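PDB 5HOE: hydrolase from Rhizobium meliloti, which hydrolyses ester bonds as a carbohydrate acetylesterase of the SGNH (GDSL-like) hydrolase family and assembles as an octamer. Local coordinates for residues S18-G23 and T86-A91; N108-Y113 and Y119-G124; Q131-A136 and D187-E192. All coordinates share one frame; numbering follows the deposited sequence.

Contact 1 (S18-G23 and T86-A91); sequences SVLCFG and TYLPMA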
ATOM      1  N   SER A  18      -0.389  -1.611 -38.802  1.00 23.84           N
ATOM      2  CA  SER A  18      -1.084  -0.897 -37.747  1.00 21.52           C
ATOM      3  C   SER A  18      -0.107  -0.018 -36.983  1.00 18.71           C
ATOM      4  O   SER A  18       1.024  -0.434 -36.669  1.00 17.72           O
ATOM      5  CB  SER A  18      -1.761  -1.904 -36.815  1.00 24.25           C
ATOM      6  OG  SER A  18      -2.807  -2.544 -37.527  1.00 27.53           O
ATOM      7  N   VAL A  19      -0.546   1.210 -36.721  1.00 16.73           N
ATOM      8  CA  VAL A  19       0.262   2.221 -36.065  1.00 17.74           C
ATOM      9  C   VAL A  19      -0.537   2.806 -34.900  1.00 16.67           C
ATOM     10  O   VAL A  19      -1.598   3.409 -35.111  1.00 17.96           O
ATOM     11  CB  VAL A  19       0.685   3.332 -37.040  1.00 18.86           C
ATOM     12  CG1 VAL A  19       1.584   4.315 -36.327  1.00 20.32           C
ATOM     13  CG2 VAL A  19       1.388   2.734 -38.272  1.00 18.21           C
ATOM     14  N   LEU A  20      -0.017   2.647 -33.682  1.00 16.37           N
ATOM     15  CA  LEU A  20      -0.638   3.181 -32.478  1.00 16.76           C
ATOM     16  C   LEU A  20      -0.046   4.552 -32.166  1.00 15.03           C
ATOM     17  O   LEU A  20       1.172   4.696 -32.058  1.00 16.83           O
ATOM     18  CB  LEU A  20      -0.365   2.237 -31.303  1.00 16.32           C
ATOM     19  CG  LEU A  20      -0.774   2.757 -29.908  1.00 18.95           C
ATOM     20  CD1 LEU A  20      -2.256   2.983 -29.877  1.00 21.52           C
ATOM     21  CD2 LEU A  20      -0.350   1.812 -28.778  1.00 20.91           C
ATOM     22  N   CYS A  21      -0.912   5.552 -31.999  1.00 15.35           N
ATOM     23  CA  CYS A  21      -0.476   6.916 -31.712  1.00 15.16           C
ATOM     24  C   CYS A  21      -0.787   7.258 -30.251  1.00 13.59           C
ATOM     25  O   CYS A  21      -1.940   7.496 -29.891  1.00 16.62           O
ATOM     26  CB  CYS A  21      -1.156   7.886 -32.664  1.00 15.87           C
ATOM     27  SG  CYS A  21      -0.817   7.535 -34.415  1.00 17.48           S
ATOM     28  N   PHE A  22       0.241   7.265 -29.412  1.00 14.21           N
ATOM     29  CA  PHE A  22       0.079   7.433 -27.965  1.00 12.29           C
ATOM     30  C   PHE A  22       0.513   8.837 -27.540  1.00 13.77           C
ATOM     31  O   PHE A  22       1.684   9.199 -27.697  1.00 15.01           O
ATOM     32  CB  PHE A  22       0.903   6.365 -27.243  1.00 13.78           C
ATOM     33  CG  PHE A  22       0.556   6.194 -25.774  1.00 14.62           C
ATOM     34  CD1 PHE A  22      -0.701   5.731 -25.388  1.00 15.40           C
ATOM     35  CD2 PHE A  22       1.490   6.444 -24.779  1.00 15.76           C
ATOM     36  CE1 PHE A  22      -1.013   5.563 -24.050  1.00 15.49           C
ATOM     37  CE2 PHE A  22       1.168   6.270 -23.446  1.00 14.58           C
ATOM     38  CZ  PHE A  22      -0.079   5.812 -23.093  1.00 15.84           C
ATOM     39  N   GLY A  23      -0.422   9.628 -27.005  1.00 12.50           N
ATOM     40  CA  GLY A  23      -0.110  11.009 -26.710  1.00 13.82           C
ATOM     41  C   GLY A  23      -1.023  11.676 -25.698  1.00 11.79           C
ATOM     42  O   GLY A  23      -1.816  11.025 -24.994  1.00 13.13           O
ATOM     43  N   THR A  86       1.093   3.840 -16.847  1.00 13.92           N
ATOM     44  CA  THR A  86       0.120   2.943 -16.225  1.00 14.25           C
ATOM     45  C   THR A  86      -0.785   2.273 -17.259  1.00 15.82           C
ATOM     46  O   THR A  86      -1.201   1.127 -17.062  1.00 18.57           O
ATOM     47  CB  THR A  86      -0.698   3.726 -15.193  1.00 17.03           C
ATOM     48  OG1 THR A  86       0.183   4.254 -14.199  1.00 19.31           O
ATOM     49  CG2 THR A  86      -1.774   2.849 -14.528  1.00 19.09           C
ATOM     50  N   TYR A  87      -1.124   2.983 -18.334  1.00 15.13           N
ATOM     51  CA  TYR A  87      -2.079   2.554 -19.361  1.00 16.81           C
ATOM     52  C   TYR A  87      -1.423   1.902 -20.577  1.00 15.79           C
ATOM     53  O   TYR A  87      -2.060   1.069 -21.233  1.00 15.32           O
ATOM     54  CB  TYR A  87      -2.855   3.803 -19.823  1.00 19.53           C
ATOM     55  CG  TYR A  87      -3.981   3.712 -20.864  1.00 22.01           C
ATOM     56  CD1 TYR A  87      -3.726   3.767 -22.240  1.00 23.04           C
ATOM     57  CD2 TYR A  87      -5.311   3.664 -20.458  1.00 23.37           C
ATOM     58  CE1 TYR A  87      -4.771   3.729 -23.172  1.00 24.18           C
ATOM     59  CE2 TYR A  87      -6.344   3.635 -21.370  1.00 22.39           C
ATOM     60  CZ  TYR A  87      -6.077   3.677 -22.722  1.00 24.96           C
ATOM     61  OH  TYR A  87      -7.139   3.636 -23.616  1.00 26.63           O
ATOM     62  N   LEU A  88      -0.176   2.256 -20.914  1.00 14.13           N
ATOM     63  CA  LEU A  88       0.396   1.786 -22.178  1.00 13.24           C
ATOM     64  C   LEU A  88       0.465   0.263 -22.289  1.00 13.28           C
ATOM     65  O   LEU A  88       0.097  -0.269 -23.349  1.00 14.01           O
ATOM     66  CB  LEU A  88       1.739   2.479 -22.446  1.00 14.06           C
ATOM     67  CG  LEU A  88       2.403   2.160 -23.788  1.00 13.41           C
ATOM     68  CD1 LEU A  88       1.522   2.556 -24.969  1.00 15.25           C
ATOM     69  CD2 LEU A  88       3.737   2.865 -23.897  1.00 14.55           C
ATOM     70  N   PRO A  89       0.917  -0.494 -21.285  1.00 13.65           N
ATOM     71  CA  PRO A  89       0.942  -1.961 -21.465  1.00 14.04           C
ATOM     72  C   PRO A  89      -0.408  -2.560 -21.813  1.00 12.21           C
ATOM     73  O   PRO A  89      -0.495  -3.385 -22.732  1.00 15.12           O
ATOM     74  CB  PRO A  89       1.517  -2.479 -20.137  1.00 13.07           C
ATOM     75  CG  PRO A  89       2.376  -1.326 -19.659  1.00 14.04           C
ATOM     76  CD  PRO A  89       1.577  -0.088 -20.031  1.00 13.78           C
ATOM     77  N   MET A  90      -1.475  -2.112 -21.149  1.00 14.71           N
ATOM     78  CA  MET A  90      -2.831  -2.548 -21.493  1.00 15.53           C
ATOM     79  C   MET A  90      -3.211  -2.158 -22.929  1.00 14.24           C
ATOM     80  O   MET A  90      -3.834  -2.943 -23.664  1.00 16.19           O
ATOM     81  CB  MET A  90      -3.828  -1.926 -20.490  1.00 17.24           C
ATOM     82  CG  MET A  90      -3.775  -2.498 -19.075  1.00 23.23           C
ATOM     83  SD  MET A  90      -5.006  -1.801 -17.928  1.00 29.85           S
ATOM     84  CE  MET A  90      -4.074  -0.607 -16.973  1.00 29.85           C
ATOM     85  N   ALA A  91      -2.851  -0.950 -23.355  1.00 14.07           N
ATOM     86  CA  ALA A  91      -3.217  -0.525 -24.701  1.00 14.71           C
ATOM     87  C   ALA A  91      -2.473  -1.331 -25.753  1.00 16.22           C
ATOM     88  O   ALA A  91      -3.049  -1.702 -26.785  1.00 16.07           O
ATOM     89  CB  ALA A  91      -2.921   0.962 -24.875  1.00 15.71           C
TER
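Leu88 sets its CD1 methyl squarely over the Phe22 ring, a CH-pi contact in which the carbon stands 3.7 Å from the ring centroid and 6° off the normal. With CG anti to the backbone N (chi1 -176°), Leu88 swings this branch across the aromatic face, while its CB lies 3.9 Å from Phe22 CZ. The other contacts are plain apolar packing. At the rim of the same ring, near its plane, Phe22 CE1 meets Tyr87 CD1 at 3.7 Å, and two residues earlier on the strand Leu20 CD2 lies 4.3 Å from Leu88 CD1. Replacing Phe22 by alanine removes the ring, which would probably open a gap facing the Leu88 methyl and leave Tyr87 CD1 without its partner. No hydrogen bond joins the two segments; the Tyr87 hydroxyl is instead bonded to Glu65, and its ring stacks on Tyr87 of a second subunit. Segment 86-91 of helix 84-95 runs nearly antiparallel to segment 18-23 of strand 17-23, their local axes 10.7 Å apart at 169°, as helices commonly lie on a parallel alpha/beta sheet. Strands 60-66 and 100-104 flank this strand, helix 48-56 packs against Cys21, and helix 118-133 adjoins Leu88.

Contact 2 (N108-Y113 and Y119-G124); sequences NDTKSY and YEIANG. With PO4 (phosphate ion), chain E.
The loop that follows strand 100-104 carries one wall of the phosphate-occupied pocket, and Asp109 and Thr110 of this loop rest on Ile121 of helix 118-133. Ile121 supplies nearly all of the helix's side of the packing. Its CG1 lies 3.6 Å from Asp109 CB, its CD1 approaches Thr110 CG2 to 3.6 Å, and its CG2 sits over one face of the Asp109 carboxylate, 3.9 Å from OD2. The Asp109 and Ile121 side chains lie alongside with their ends pointing opposite ways, while Thr110 lies across Ile121. In Ile121, CG1 stands anti to the carbonyl carbon (chi1 -58°), which sends the ethyl arm along the loop and leaves CG2 for the carboxylate. Thr110 turns its methyl to the helix and its hydroxyl to Thr107 O.

Residues 108-110 form a short 3-10 turn, and the fold is that of the SGNH hydrolases, in which an asparagine from such a loop usually lines the oxyanion hole. Asn108 is consistent with that role: its ND2 donates to O1 of the phosphate at 2.9 Å in a nearly straight bond (168°), and the ion, probably from the crystallisation liquor, is also held by His209 NE2, Ala69 N and Ser25 N. ND2 has a second acceptor in Arg70 O. On the helix-facing side of the turn, Asp109 OD2 is gripped by a salt bridge to Arg116 and a hydrogen bond from Thr72, which probably offsets the charge of this buried carboxylate.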
ATOM      1  N   ASN A 108       3.440  17.596 -20.493  1.00 12.43           N
ATOM      2  CA  ASN A 108       2.762  17.736 -19.206  1.00 11.65           C
ATOM      3  C   ASN A 108       3.683  17.451 -18.037  1.00 12.34           C
ATOM      4  O   ASN A 108       3.454  17.981 -16.943  1.00 14.49           O
ATOM      5  CB  ASN A 108       1.487  16.907 -19.180  1.00 12.48           C
ATOM      6  CG  ASN A 108       0.472  17.453 -20.126  1.00 13.00           C
ATOM      7  OD1 ASN A 108       0.239  18.675 -20.143  1.00 16.47           O
ATOM      8  ND2 ASN A 108      -0.122  16.595 -20.940  1.00 13.34           N
ATOM      9  N   ASP A 109       4.749  16.685 -18.252  1.00 13.28           N
ATOM     10  CA  ASP A 109       5.721  16.488 -17.193  1.00 12.23           C
ATOM     11  C   ASP A 109       6.432  17.786 -16.794  1.00 12.66           C
ATOM     12  O   ASP A 109       7.055  17.829 -15.717  1.00 14.04           O
ATOM     13  CB  ASP A 109       6.808  15.528 -17.660  1.00 13.42           C
ATOM     14  CG  ASP A 109       6.309  14.127 -18.014  1.00 14.33           C
ATOM     15  OD1 ASP A 109       5.292  13.954 -18.741  1.00 15.00           O
ATOM     16  OD2 ASP A 109       7.028  13.184 -17.625  1.00 17.68           O
ATOM     17  N   THR A 110       6.395  18.822 -17.642  1.00 14.11           N
ATOM     18  CA  THR A 110       7.035  20.100 -17.345  1.00 14.52           C
ATOM     19  C   THR A 110       6.194  21.005 -16.452  1.00 14.71           C
ATOM     20  O   THR A 110       6.657  22.101 -16.115  1.00 14.36           O
ATOM     21  CB  THR A 110       7.391  20.877 -18.627  1.00 14.79           C
ATOM     22  OG1 THR A 110       6.218  21.485 -19.206  1.00 14.77           O
ATOM     23  CG2 THR A 110       8.123  19.983 -19.663  1.00 17.19           C
ATOM     24  N   LYS A 111       4.991  20.589 -16.054  1.00 13.55           N
ATOM     25  CA  LYS A 111       4.163  21.426 -15.196  1.00 13.27           C
ATOM     26  C   LYS A 111       4.851  21.705 -13.863  1.00 14.95           C
ATOM     27  O   LYS A 111       5.635  20.896 -13.348  1.00 15.26           O
ATOM     28  CB  LYS A 111       2.808  20.761 -14.969  1.00 14.56           C
ATOM     29  CG  LYS A 111       1.887  20.756 -16.211  1.00 14.27           C
ATOM     30  CD  LYS A 111       0.572  20.062 -15.910  1.00 13.31           C
ATOM     31  CE  LYS A 111      -0.371  20.055 -17.106  1.00 16.13           C
ATOM     32  NZ  LYS A 111      -1.641  19.364 -16.782  1.00 19.22           N
ATOM     33  N   SER A 112       4.541  22.887 -13.319  1.00 15.78           N
ATOM     34  CA  SER A 112       5.222  23.400 -12.135  1.00 16.48           C
ATOM     35  C   SER A 112       5.159  22.412 -10.967  1.00 17.35           C
ATOM     36  O   SER A 112       6.170  22.148 -10.305  1.00 21.29           O
ATOM     37  CB  SER A 112       4.590  24.732 -11.749  1.00 17.22           C
ATOM     38  OG  SER A 112       3.202  24.557 -11.454  1.00 18.50           O
ATOM     39  N   TYR A 113       3.986  21.848 -10.697  1.00 15.62           N
ATOM     40  CA  TYR A 113       3.797  21.018  -9.507  1.00 15.96           C
ATOM     41  C   TYR A 113       4.413  19.621  -9.618  1.00 16.72           C
ATOM     42  O   TYR A 113       4.399  18.893  -8.623  1.00 18.80           O
ATOM     43  CB  TYR A 113       2.311  20.930  -9.174  1.00 16.38           C
ATOM     44  CG  TYR A 113       1.403  20.433 -10.281  1.00 16.73           C
ATOM     45  CD1 TYR A 113       1.283  19.077 -10.543  1.00 17.02           C
ATOM     46  CD2 TYR A 113       0.630  21.306 -11.030  1.00 17.98           C
ATOM     47  CE1 TYR A 113       0.433  18.601 -11.543  1.00 17.85           C
ATOM     48  CE2 TYR A 113      -0.226  20.843 -12.014  1.00 18.35           C
ATOM     49  CZ  TYR A 113      -0.324  19.492 -12.268  1.00 16.16           C
ATOM     50  OH  TYR A 113      -1.178  19.038 -13.252  1.00 18.41           O
ATOM     51  N   TYR A 119      15.982  15.538 -17.769  1.00 15.30           N
ATOM     52  CA  TYR A 119      16.441  14.160 -17.884  1.00 16.90           C
ATOM     53  C   TYR A 119      15.404  13.183 -17.350  1.00 16.13           C
ATOM     54  O   TYR A 119      15.160  12.139 -17.965  1.00 15.39           O
ATOM     55  CB  TYR A 119      17.794  13.942 -17.198  1.00 17.77           C
ATOM     56  CG  TYR A 119      18.335  12.593 -17.557  1.00 17.64           C
ATOM     57  CD1 TYR A 119      18.985  12.391 -18.762  1.00 17.86           C
ATOM     58  CD2 TYR A 119      18.126  11.493 -16.728  1.00 18.57           C
ATOM     59  CE1 TYR A 119      19.451  11.142 -19.121  1.00 18.74           C
ATOM     60  CE2 TYR A 119      18.580  10.232 -17.093  1.00 19.39           C
ATOM     61  CZ  TYR A 119      19.243  10.070 -18.281  1.00 19.92           C
ATOM     62  OH  TYR A 119      19.690   8.815 -18.625  1.00 22.28           O
ATOM     63  N   GLU A 120      14.772  13.508 -16.212  1.00 16.02           N
ATOM     64  CA  GLU A 120      13.731  12.634 -15.674  1.00 15.15           C
ATOM     65  C   GLU A 120      12.547  12.497 -16.633  1.00 14.64           C
ATOM     66  O   GLU A 120      11.917  11.433 -16.680  1.00 15.42           O
ATOM     67  CB  GLU A 120      13.269  13.146 -14.306  1.00 15.16           C
ATOM     68  CG  GLU A 120      14.310  12.952 -13.195  1.00 17.70           C
ATOM     69  CD  GLU A 120      14.018  13.734 -11.911  1.00 21.96           C
ATOM     70  OE1 GLU A 120      13.193  14.674 -11.914  1.00 21.90           O
ATOM     71  OE2 GLU A 120      14.646  13.400 -10.882  1.00 26.87           O
ATOM     72  N   ILE A 121      12.234  13.550 -17.395  1.00 15.22           N
ATOM     73  CA  ILE A 121      11.160  13.469 -18.382  1.00 15.07           C
ATOM     74  C   ILE A 121      11.553  12.518 -19.502  1.00 15.25           C
ATOM     75  O   ILE A 121      10.775  11.644 -19.896  1.00 15.30           O
ATOM     76  CB  ILE A 121      10.808  14.863 -18.931  1.00 14.15           C
ATOM     77  CG1 ILE A 121      10.392  15.800 -17.783  1.00 13.75           C
ATOM     78  CG2 ILE A 121       9.711  14.714 -20.002  1.00 14.40           C
ATOM     79  CD1 ILE A 121       9.997  17.231 -18.188  1.00 15.57           C
ATOM     80  N   ALA A 122      12.765  12.683 -20.035  1.00 13.94           N
ATOM     81  CA  ALA A 122      13.258  11.780 -21.070  1.00 14.89           C
ATOM     82  C   ALA A 122      13.360  10.352 -20.548  1.00 14.77           C
ATOM     83  O   ALA A 122      13.085   9.395 -21.289  1.00 14.93           O
ATOM     84  CB  ALA A 122      14.599  12.288 -21.588  1.00 15.20           C
ATOM     85  N   ASN A 123      13.731  10.187 -19.268  1.00 13.68           N
ATOM     86  CA  ASN A 123      13.743   8.854 -18.668  1.00 14.01           C
ATOM     87  C   ASN A 123      12.334   8.260 -18.571  1.00 14.83           C
ATOM     88  O   ASN A 123      12.168   7.036 -18.676  1.00 14.66           O
ATOM     89  CB  ASN A 123      14.411   8.900 -17.299  1.00 15.89           C
ATOM     90  CG  ASN A 123      14.782   7.533 -16.796  1.00 16.36           C
ATOM     91  OD1 ASN A 123      15.496   6.779 -17.468  1.00 17.77           O
ATOM     92  ND2 ASN A 123      14.324   7.204 -15.593  1.00 19.65           N
ATOM     93  N   GLY A 124      11.315   9.104 -18.376  1.00 14.42           N
ATOM     94  CA  GLY A 124       9.939   8.627 -18.422  1.00 13.60           C
ATOM     95  C   GLY A 124       9.523   8.179 -19.808  1.00 14.70           C
ATOM     96  O   GLY A 124       8.843   7.158 -19.965  1.00 14.44           O
TER
HETATM   97  P   PO4 E 301      -2.434  19.165 -22.253  1.00 30.84           P
HETATM   98  O1  PO4 E 301      -2.202  17.712 -22.553  1.00 20.59           O
HETATM   99  O2  PO4 E 301      -1.248  19.965 -22.723  1.00 63.45           O
HETATM  100  O3  PO4 E 301      -3.726  19.769 -22.742  1.00 23.18           O
HETATM  101  O4  PO4 E 301      -2.653  19.375 -20.790  1.00 26.60           O

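Contact 3 (Q131-A136 and D187-E192); sequences QVLTCA and DFMKVE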
ATOM      1  N   GLN A 131       8.405  -0.363 -22.514  1.00 14.14           N
ATOM      2  CA  GLN A 131       7.147  -1.105 -22.481  1.00 14.26           C
ATOM      3  C   GLN A 131       6.767  -1.596 -23.873  1.00 15.19           C
ATOM      4  O   GLN A 131       6.216  -2.687 -24.018  1.00 16.25           O
ATOM      5  CB  GLN A 131       6.024  -0.235 -21.901  1.00 14.40           C
ATOM      6  CG  GLN A 131       6.135  -0.033 -20.410  1.00 13.53           C
ATOM      7  CD  GLN A 131       5.145   0.937 -19.845  1.00 13.94           C
ATOM      8  OE1 GLN A 131       4.620   1.791 -20.553  1.00 15.35           O
ATOM      9  NE2 GLN A 131       4.892   0.821 -18.545  1.00 14.50           N
ATOM     10  N   VAL A 132       7.051  -0.807 -24.907  1.00 15.01           N
ATOM     11  CA  VAL A 132       6.794  -1.283 -26.264  1.00 16.16           C
ATOM     12  C   VAL A 132       7.764  -2.396 -26.636  1.00 17.14           C
ATOM     13  O   VAL A 132       7.371  -3.439 -27.173  1.00 18.30           O
ATOM     14  CB  VAL A 132       6.844  -0.128 -27.281  1.00 15.60           C
ATOM     15  CG1 VAL A 132       6.536  -0.655 -28.650  1.00 16.70           C
ATOM     16  CG2 VAL A 132       5.879   0.971 -26.900  1.00 15.07           C
ATOM     17  N   LEU A 133       9.050  -2.190 -26.372  1.00 17.30           N
ATOM     18  CA  LEU A 133      10.047  -3.158 -26.810  1.00 18.17           C
ATOM     19  C   LEU A 133       9.898  -4.510 -26.126  1.00 19.36           C
ATOM     20  O   LEU A 133      10.361  -5.521 -26.679  1.00 19.78           O
ATOM     21  CB  LEU A 133      11.443  -2.606 -26.562  1.00 19.80           C
ATOM     22  CG  LEU A 133      11.776  -1.348 -27.370  1.00 21.50           C
ATOM     23  CD1 LEU A 133      13.164  -0.850 -27.017  1.00 21.67           C
ATOM     24  CD2 LEU A 133      11.671  -1.609 -28.871  1.00 21.95           C
ATOM     25  N   THR A 134       9.266  -4.562 -24.955  1.00 21.71           N
ATOM     26  CA  THR A 134       9.115  -5.814 -24.229  1.00 22.55           C
ATOM     27  C   THR A 134       7.719  -6.409 -24.359  1.00 22.92           C
ATOM     28  O   THR A 134       7.419  -7.385 -23.662  1.00 25.70           O
ATOM     29  CB  THR A 134       9.474  -5.647 -22.749  1.00 24.73           C
ATOM     30  OG1 THR A 134       8.559  -4.742 -22.117  1.00 24.93           O
ATOM     31  CG2 THR A 134      10.900  -5.124 -22.590  1.00 25.57           C
ATOM     32  N   CYS A 135       6.865  -5.866 -25.239  1.00 21.53           N
ATOM     33  CA  CYS A 135       5.454  -6.242 -25.265  1.00 22.82           C
ATOM     34  C   CYS A 135       5.142  -7.440 -26.158  1.00 23.97           C
ATOM     35  O   CYS A 135       3.966  -7.811 -26.271  1.00 25.05           O
ATOM     36  CB  CYS A 135       4.576  -5.048 -25.676  1.00 21.86           C
ATOM     37  SG  CYS A 135       4.442  -4.723 -27.460  1.00 22.94           S
ATOM     38  N   ALA A 136       6.149  -8.061 -26.764  1.00 24.43           N
ATOM     39  CA  ALA A 136       5.914  -9.160 -27.692  1.00 26.23           C
ATOM     40  C   ALA A 136       5.033 -10.212 -27.045  1.00 27.72           C
ATOM     41  O   ALA A 136       5.203 -10.553 -25.871  1.00 28.80           O
ATOM     42  CB  ALA A 136       7.245  -9.799 -28.109  1.00 26.03           C
ATOM     43  N   ASP A 187      18.632   7.105 -29.767  1.00 15.43           N
ATOM     44  CA  ASP A 187      19.861   6.473 -30.243  1.00 16.78           C
ATOM     45  C   ASP A 187      20.300   5.351 -29.307  1.00 18.15           C
ATOM     46  O   ASP A 187      20.693   4.268 -29.760  1.00 19.43           O
ATOM     47  CB  ASP A 187      20.980   7.504 -30.377  1.00 18.72           C
ATOM     48  CG  ASP A 187      20.785   8.440 -31.542  1.00 23.35           C
ATOM     49  OD1 ASP A 187      19.942   8.136 -32.421  1.00 25.29           O
ATOM     50  OD2 ASP A 187      21.496   9.476 -31.575  1.00 25.60           O
ATOM     51  N   PHE A 188      20.243   5.596 -27.999  1.00 16.31           N
ATOM     52  CA  PHE A 188      20.703   4.619 -27.018  1.00 16.59           C
ATOM     53  C   PHE A 188      19.845   3.359 -27.064  1.00 16.29           C
ATOM     54  O   PHE A 188      20.368   2.234 -27.073  1.00 18.51           O
ATOM     55  CB  PHE A 188      20.642   5.296 -25.648  1.00 17.45           C
ATOM     56  CG  PHE A 188      21.159   4.475 -24.493  1.00 16.86           C
ATOM     57  CD1 PHE A 188      20.308   3.635 -23.792  1.00 15.29           C
ATOM     58  CD2 PHE A 188      22.480   4.582 -24.078  1.00 19.30           C
ATOM     59  CE1 PHE A 188      20.770   2.904 -22.700  1.00 18.42           C
ATOM     60  CE2 PHE A 188      22.941   3.869 -22.991  1.00 19.52           C
ATOM     61  CZ  PHE A 188      22.085   3.029 -22.296  1.00 18.26           C
ATOM     62  N   MET A 189      18.519   3.530 -27.122  1.00 15.80           N
ATOM     63  CA  MET A 189      17.599   2.398 -27.157  1.00 15.15           C
ATOM     64  C   MET A 189      17.416   1.817 -28.563  1.00 17.23           C
ATOM     65  O   MET A 189      16.682   0.837 -28.717  1.00 18.21           O
ATOM     66  CB  MET A 189      16.250   2.784 -26.527  1.00 16.68           C
ATOM     67  CG  MET A 189      16.351   3.133 -25.057  1.00 18.09           C
ATOM     68  SD  MET A 189      14.761   3.302 -24.243  1.00 21.12           S
ATOM     69  CE  MET A 189      14.252   1.606 -24.072  1.00 24.32           C
ATOM     70  N   LYS A 190      18.073   2.397 -29.577  1.00 16.23           N
ATOM     71  CA  LYS A 190      18.053   1.895 -30.955  1.00 17.43           C
ATOM     72  C   LYS A 190      16.640   1.913 -31.561  1.00 17.60           C
ATOM     73  O   LYS A 190      16.206   0.972 -32.238  1.00 19.07           O
ATOM     74  CB  LYS A 190      18.742   0.526 -31.065  1.00 19.57           C
ATOM     75  CG  LYS A 190      20.144   0.467 -30.419  1.00 22.34           C
ATOM     76  CD  LYS A 190      21.186   1.289 -31.200  1.00 22.76           C
ATOM     77  CE  LYS A 190      22.566   1.367 -30.486  1.00 21.56           C
ATOM     78  NZ  LYS A 190      22.532   2.235 -29.257  1.00 20.08           N
ATOM     79  N   VAL A 191      15.914   3.012 -31.328  1.00 16.11           N
ATOM     80  CA  VAL A 191      14.604   3.226 -31.934  1.00 16.55           C
ATOM     81  C   VAL A 191      14.617   4.493 -32.783  1.00 16.13           C
ATOM     82  O   VAL A 191      15.656   5.157 -32.932  1.00 18.54           O
ATOM     83  CB  VAL A 191      13.481   3.256 -30.871  1.00 17.34           C
ATOM     84  CG1 VAL A 191      13.407   1.925 -30.108  1.00 17.13           C
ATOM     85  CG2 VAL A 191      13.655   4.429 -29.909  1.00 16.90           C
ATOM     86  N   GLU A 192      13.469   4.849 -33.343  1.00 16.99           N
ATOM     87  CA  GLU A 192      13.417   5.978 -34.267  1.00 17.59           C
ATOM     88  C   GLU A 192      13.065   7.260 -33.523  1.00 16.83           C
ATOM     89  O   GLU A 192      12.495   7.224 -32.438  1.00 16.34           O
ATOM     90  CB  GLU A 192      12.386   5.721 -35.365  1.00 18.34           C
ATOM     91  CG  GLU A 192      12.573   4.395 -36.121  1.00 22.44           C
ATOM     92  CD  GLU A 192      13.851   4.334 -36.932  1.00 26.96           C
ATOM     93  OE1 GLU A 192      14.272   5.371 -37.490  1.00 27.61           O
ATOM     94  OE2 GLU A 192      14.438   3.236 -37.025  1.00 30.55           O
TER
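Leu133, in the last turn of helix 118-133, pushes its two methyls toward the end of helix 171-189. CD1 lies 4.0 Å from Met189 CE, and CD2 is 4.1 Å from Val191 CG1, so the forked tip of the leucine is shared between two partners. Met189 comes within reach because its chain bends at chi3 (75°), turning the terminal methyl toward the leucine. This apolar patch is the close part of the contact and accounts for almost all of the modest 113 Å² that the segments bury; behind it Val148 of strand 147-152 touches both Leu133 and Val191, and Val129 lies against Met189 and Val191.

Away from this patch no hydrogen bond crosses between the segments, and Thr134 and Ala136 lie toward solvent. The Lys190 chain turns from Leu133 and folds back over its own helix end. Its NZ donates to Asp187 O at 2.8 Å and, from above the carbonyl plane, to Phe188 O at 3.1 Å; with Ser37 O and Glu35 O of a third subunit, four carbonyl oxygens lie around NZ and must share its three N-H groups. These carbonyls would probably help to stabilise its positive charge. The positive phi of Lys190 (62°) belongs to a Schellman motif, which ends helix 171-189 and turns the chain through Val191 into strand 192-195, outermost in the sheet within this chain, a helix-to-strand connection of the kind found in parallel alpha/beta folds.

Overall arrangement
All three contacts belong to one alpha/beta fold. Contacts 2 and 3 share helix 118-133, contact 2 using its beginning and contact 3 its end, and Leu88 of contact 1 packs on residues 131 and 132 at that end. Contacts 1 and 3, with centres about 13 Å apart, touch directly, Pro89 CG lying 3.5 Å from Gln131 NE2. Contact 2 stands off from both, its centre about 19 Å from that of contact 1 and about 20 Å from that of contact 3. It alone of the three carries a phosphate ligand, beside the probably catalytic Ser25 and His209. The octamer is also involved: contact 1 meets a second subunit, contacts 2 and 3 a third, and contact 2 a fourth as well.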